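PDB 5VJC: protein mini spindles from Drosophila melanogaster, which probably binds tubulin through its TOG domains and so promotes microtubule dynamics and mitotic spindle formation. Local coordinates for residues M47-N52 with V86-L91; E214-I219 with N232-V237. All blocks are in the same frame, centred on the assembly; numbering follows the deposited sequence.

Contact 1 of 2, residues M47-N52 with V86-L91; sequences MTANVN and VCNLDL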
loop_
_atom_site.group_PDB
_atom_site.type_symbol
_atom_site.label_atom_id
_atom_site.label_comp_id
_atom_site.label_asym_id
_atom_site.label_seq_id
_atom_site.Cartn_x
_atom_site.Cartn_y
_atom_site.Cartn_z
ATOM N N MET A 47 -16.028 -16.509 -8.623
ATOM C CA MET A 47 -17.054 -17.410 -9.164
ATOM C C MET A 47 -18.319 -17.304 -8.324
ATOM O O MET A 47 -19.375 -16.914 -8.813
ATOM C CB MET A 47 -16.559 -18.861 -9.183
ATOM C CG MET A 47 -15.551 -19.180 -10.258
ATOM S SD MET A 47 -16.259 -19.147 -11.915
ATOM C CE MET A 47 -14.821 -19.566 -12.913
ATOM N N THR A 48 -18.174 -17.629 -7.047
ATOM C CA THR A 48 -19.261 -17.555 -6.064
ATOM C C THR A 48 -19.958 -16.196 -6.029
ATOM O O THR A 48 -21.174 -16.115 -5.813
ATOM C CB THR A 48 -18.719 -17.895 -4.670
ATOM O OG1 THR A 48 -18.180 -19.225 -4.692
ATOM C CG2 THR A 48 -19.795 -17.783 -3.595
ATOM N N ALA A 49 -19.201 -15.127 -6.271
ATOM C CA ALA A 49 -19.760 -13.773 -6.241
ATOM C C ALA A 49 -20.467 -13.355 -7.545
ATOM O O ALA A 49 -20.927 -12.230 -7.652
ATOM C CB ALA A 49 -18.648 -12.757 -5.898
ATOM N N ASN A 50 -20.582 -14.262 -8.517
ATOM C CA ASN A 50 -21.179 -13.923 -9.819
ATOM C C ASN A 50 -20.434 -12.818 -10.577
ATOM O O ASN A 50 -21.028 -12.055 -11.345
ATOM C CB ASN A 50 -22.647 -13.513 -9.667
ATOM C CG ASN A 50 -23.536 -14.674 -9.239
ATOM O OD1 ASN A 50 -23.345 -15.815 -9.668
ATOM N ND2 ASN A 50 -24.497 -14.388 -8.379
ATOM N N VAL A 51 -19.132 -12.719 -10.358
ATOM C CA VAL A 51 -18.319 -11.882 -11.242
ATOM C C VAL A 51 -18.442 -12.470 -12.658
ATOM O O VAL A 51 -18.385 -13.687 -12.821
ATOM C CB VAL A 51 -16.848 -11.835 -10.787
ATOM C CG1 VAL A 51 -15.971 -11.182 -11.844
ATOM C CG2 VAL A 51 -16.756 -11.079 -9.449
ATOM N N ASN A 52 -18.669 -11.613 -13.651
ATOM C CA ASN A 52 -18.727 -12.031 -15.054
ATOM C C ASN A 52 -17.684 -13.098 -15.367
ATOM O O ASN A 52 -16.505 -12.915 -15.082
ATOM C CB ASN A 52 -18.527 -10.819 -15.968
ATOM C CG ASN A 52 -18.633 -11.176 -17.443
ATOM O OD1 ASN A 52 -17.745 -11.816 -18.006
ATOM N ND2 ASN A 52 -19.719 -10.749 -18.075
ATOM N N VAL A 86 -18.094 -1.377 -5.109
ATOM C CA VAL A 86 -17.997 -1.448 -3.648
ATOM C C VAL A 86 -18.361 -2.827 -3.077
ATOM O O VAL A 86 -17.676 -3.344 -2.185
ATOM C CB VAL A 86 -18.882 -0.373 -2.973
ATOM C CG1 VAL A 86 -18.894 -0.553 -1.450
ATOM C CG2 VAL A 86 -18.376 1.028 -3.348
ATOM N N CYS A 87 -19.440 -3.414 -3.585
ATOM C CA CYS A 87 -19.829 -4.775 -3.223
ATOM C C CYS A 87 -18.732 -5.820 -3.507
ATOM O O CYS A 87 -18.659 -6.865 -2.840
ATOM C CB CYS A 87 -21.121 -5.160 -3.962
ATOM S SG CYS A 87 -22.570 -4.237 -3.396
ATOM N N ASN A 88 -17.892 -5.554 -4.505
ATOM C CA ASN A 88 -16.845 -6.498 -4.857
ATOM C C ASN A 88 -15.433 -5.934 -4.612
ATOM O O ASN A 88 -14.450 -6.485 -5.088
ATOM C CB ASN A 88 -17.004 -6.929 -6.316
ATOM C CG ASN A 88 -18.288 -7.709 -6.555
ATOM O OD1 ASN A 88 -18.296 -8.926 -6.458
ATOM N ND2 ASN A 88 -19.376 -7.005 -6.865
ATOM N N LEU A 89 -15.345 -4.858 -3.836
ATOM C CA LEU A 89 -14.069 -4.162 -3.650
ATOM C C LEU A 89 -12.934 -5.075 -3.202
ATOM O O LEU A 89 -11.809 -4.982 -3.708
ATOM C CB LEU A 89 -14.225 -3.026 -2.623
ATOM C CG LEU A 89 -12.951 -2.223 -2.307
ATOM C CD1 LEU A 89 -12.385 -1.506 -3.563
ATOM C CD2 LEU A 89 -13.205 -1.220 -1.142
ATOM N N ASP A 90 -13.233 -5.932 -2.229
ATOM C CA ASP A 90 -12.227 -6.814 -1.646
ATOM C C ASP A 90 -11.628 -7.755 -2.705
ATOM O O ASP A 90 -10.404 -7.986 -2.724
ATOM C CB ASP A 90 -12.830 -7.603 -0.457
ATOM C CG ASP A 90 -14.012 -8.506 -0.866
ATOM O OD1 ASP A 90 -14.944 -8.020 -1.545
ATOM O OD2 ASP A 90 -14.000 -9.711 -0.501
ATOM N N LEU A 91 -12.469 -8.262 -3.610
ATOM C CA LEU A 91 -12.008 -9.131 -4.695
ATOM C C LEU A 91 -11.125 -8.359 -5.678
ATOM O O LEU A 91 -10.113 -8.869 -6.157
ATOM C CB LEU A 91 -13.200 -9.736 -5.460
ATOM C CG LEU A 91 -14.183 -10.521 -4.576
ATOM C CD1 LEU A 91 -15.446 -10.934 -5.366
ATOM C CD2 LEU A 91 -13.447 -11.735 -4.052
HETATM O O HOH W 1 -19.698 -9.731 -8.744
#
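A49 and V51 meet N88 and L91 in a small buried contact, part apolar and part water-bridged. It is structural packing within the all-helical, HEAT-repeat TOG fold, and joins the turn after helix 36-48 to the junction between helix 82-87 and helix 89-99. A49 CB lies 3.7 Å from L91 CD1. V51 CG2 is more distant, 4.3 Å from the same L91 CD1, so one leucine methyl serves both residues. V51 CG1 is anti to the backbone N (chi1 170°), which leaves CG2 facing L91 and N88. V51 CG2 lies 4.0 Å from N88 OD1, and A49 CB borders the same oxygen at 3.9 Å.

No direct hydrogen bond crosses; one water links the two sides, donating to N88 OD1 (2.8 Å) and to A49 O (3.0 Å). N88 ND2 is bonded to A84 O and C9 O, so the amide is held at both ends and its rotation fixed. N50 has positive phi (60°) and closes a Schellman motif, which turns the chain between A49 and V51.

R17 of helix 13-22 touches A49 and L91, L8 packs on V51 and N88, and I56 of helix 53-59 lies against V51.

Contact 2 of 2, residues E214-I219 with N232-V237; sequences EIARQI and NCIVQV
I215 and I234 form the closest contact here, with I215 CG2 3.6 Å from I234 CD1. The two side chains run antiparallel, one alongside the other. I234 CD1 also reaches A216, lying 4.2 Å from A216 CB. The next turn adds I219, whose CD1 lies 4.1 Å from I234 CG1. I234 thus sits among three residues of segment 214-219. C233 meets I215 next to it. C233 SG is 3.9 Å from I215 CD1 and equally 3.9 Å from I215 CG2, so the sulfur touches both branches of that isoleucine.

Torsions set this up. I215 CG1 lies beside the backbone N (chi1 -71°) and carries CD1 onward to the sulfur. CG2 takes the place anti to that N, and this methyl meets I234 CD1. In I234 the chain bends at chi2 (-57°), and the bent end puts CD1 against I215 and A216. The backbones come near enough for this at A216 and I234, whose CA atoms are 6.7 Å apart. The last turn of segment 214-219 is held by I219 N bonding to A216 O.

Further out, I249 packs on both A216 and I234. L260 of helix 254-264 lies on I234, and T196 of helix 185-202 touches C233. L252 lies against I219.

Cutting I234 back to an alanine would probably open a gap beside I215 CG2, A216 CB and I219 CD1 and take packing from L260 and I249.

No hydrogen bond or salt bridge crosses between the segments. All five touching residues are buried. Helix 209-217 and helix 224-241, successive helices of this HEAT-repeat fold, are joined here by apolar packing, so their fit rests on side-chain shape.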
loop_
_atom_site.group_PDB
_atom_site.type_symbol
_atom_site.label_atom_id
_atom_site.label_comp_id
_atom_site.label_asym_id
_atom_site.label_seq_id
_atom_site.Cartn_x
_atom_site.Cartn_y
_atom_site.Cartn_z
ATOM N N GLU A 214 13.845 3.178 15.411
ATOM C CA GLU A 214 13.910 2.412 14.174
ATOM C C GLU A 214 14.344 3.272 12.986
ATOM O O GLU A 214 15.235 2.886 12.231
ATOM C CB GLU A 214 12.541 1.775 13.920
ATOM C CG GLU A 214 12.515 0.680 12.878
ATOM C CD GLU A 214 13.441 -0.466 13.222
ATOM O OE1 GLU A 214 13.631 -0.725 14.436
ATOM O OE2 GLU A 214 13.984 -1.095 12.281
ATOM N N ILE A 215 13.733 4.447 12.836
ATOM C CA ILE A 215 14.083 5.358 11.743
ATOM C C ILE A 215 15.544 5.793 11.838
ATOM O O ILE A 215 16.257 5.857 10.823
ATOM C CB ILE A 215 13.179 6.621 11.736
ATOM C CG1 ILE A 215 11.746 6.263 11.300
ATOM C CG2 ILE A 215 13.756 7.680 10.806
ATOM C CD1 ILE A 215 10.672 7.268 11.787
ATOM N N ALA A 216 15.990 6.079 13.063
ATOM C CA ALA A 216 17.342 6.602 13.278
ATOM C C ALA A 216 18.432 5.579 12.908
ATOM O O ALA A 216 19.496 5.953 12.406
ATOM C CB ALA A 216 17.505 7.063 14.736
ATOM N N ARG A 217 18.149 4.298 13.130
ATOM C CA ARG A 217 19.056 3.224 12.738
ATOM C C ARG A 217 19.461 3.308 11.264
ATOM O O ARG A 217 20.568 2.911 10.895
ATOM C CB ARG A 217 18.419 1.860 13.009
ATOM C CG ARG A 217 18.389 1.458 14.470
ATOM C CD ARG A 217 17.720 0.101 14.640
ATOM N NE ARG A 217 17.690 -0.346 16.035
ATOM C CZ ARG A 217 18.689 -0.984 16.643
ATOM N NH1 ARG A 217 19.812 -1.255 15.981
ATOM N NH2 ARG A 217 18.570 -1.354 17.912
ATOM N N GLN A 218 18.567 3.837 10.432
ATOM C CA GLN A 218 18.795 3.908 8.991
ATOM C C GLN A 218 19.805 4.989 8.597
ATOM O O GLN A 218 20.211 5.083 7.436
ATOM C CB GLN A 218 17.468 4.156 8.263
ATOM C CG GLN A 218 16.421 3.102 8.541
ATOM C CD GLN A 218 16.807 1.761 7.963
ATOM O OE1 GLN A 218 17.366 1.687 6.873
ATOM N NE2 GLN A 218 16.539 0.698 8.697
ATOM N N ILE A 219 20.200 5.818 9.554
ATOM C CA ILE A 219 21.115 6.906 9.244
ATOM C C ILE A 219 22.503 6.361 8.889
ATOM O O ILE A 219 23.201 6.918 8.042
ATOM C CB ILE A 219 21.196 7.909 10.409
ATOM C CG1 ILE A 219 19.879 8.688 10.502
ATOM C CG2 ILE A 219 22.347 8.882 10.207
ATOM C CD1 ILE A 219 19.796 9.645 11.688
ATOM N N ASN A 232 16.553 13.342 6.984
ATOM C CA ASN A 232 15.424 14.245 6.766
ATOM C C ASN A 232 14.258 13.884 7.646
ATOM O O ASN A 232 13.531 14.759 8.124
ATOM C CB ASN A 232 14.991 14.240 5.306
ATOM C CG ASN A 232 15.937 15.010 4.431
ATOM O OD1 ASN A 232 16.641 15.904 4.905
ATOM N ND2 ASN A 232 15.968 14.677 3.149
ATOM N N CYS A 233 14.098 12.591 7.897
ATOM C CA CYS A 233 12.969 12.142 8.681
ATOM C C CYS A 233 13.166 12.470 10.164
ATOM O O CYS A 233 12.229 12.908 10.833
ATOM C CB CYS A 233 12.727 10.644 8.485
ATOM S SG CYS A 233 11.175 10.126 9.227
ATOM N N ILE A 234 14.377 12.275 10.674
ATOM C CA ILE A 234 14.649 12.570 12.079
ATOM C C ILE A 234 14.621 14.083 12.307
ATOM O O ILE A 234 14.159 14.543 13.348
ATOM C CB ILE A 234 15.998 11.971 12.535
ATOM C CG1 ILE A 234 15.904 10.448 12.530
ATOM C CG2 ILE A 234 16.367 12.435 13.943
ATOM C CD1 ILE A 234 14.778 9.904 13.395
ATOM N N VAL A 235 15.078 14.844 11.316
ATOM C CA VAL A 235 15.004 16.301 11.373
ATOM C C VAL A 235 13.553 16.772 11.556
ATOM O O VAL A 235 13.259 17.625 12.395
ATOM C CB VAL A 235 15.596 16.950 10.097
ATOM C CG1 VAL A 235 15.124 18.391 9.953
ATOM C CG2 VAL A 235 17.117 16.881 10.119
ATOM N N GLN A 236 12.647 16.191 10.780
ATOM C CA GLN A 236 11.239 16.526 10.888
ATOM C C GLN A 236 10.735 16.156 12.267
ATOM O O GLN A 236 9.947 16.901 12.883
ATOM C CB GLN A 236 10.437 15.820 9.794
ATOM C CG GLN A 236 8.949 15.950 9.939
ATOM C CD GLN A 236 8.474 17.392 9.832
ATOM O OE1 GLN A 236 8.637 18.038 8.798
ATOM N NE2 GLN A 236 7.897 17.903 10.912
ATOM N N VAL A 237 11.200 15.020 12.778
ATOM C CA VAL A 237 10.844 14.642 14.136
ATOM C C VAL A 237 11.388 15.706 15.104
ATOM O O VAL A 237 10.723 16.056 16.084
ATOM C CB VAL A 237 11.377 13.242 14.510
ATOM C CG1 VAL A 237 11.138 12.955 15.964
ATOM C CG2 VAL A 237 10.701 12.165 13.656
#

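In the fold
Contact 1 and contact 2 lie on opposite sides of the chain's centre, with their own centres 42 Å apart and about 28 Å between nearest atoms. They share no helix, and contact 1 closes along the chain before contact 2 opens. Both are buried, so neither is a surface contact. Their chemistry differs with their place. Contact 1 joins a turn and a helix junction, where a carbonyl just past the end of a helix is linked through a water to a side-chain amide. Contact 2 lies largely between helix flanks, buries 205 Å² against 115 Å², and is apolar across its interface. Each thus packs a different end of the all-helical chain.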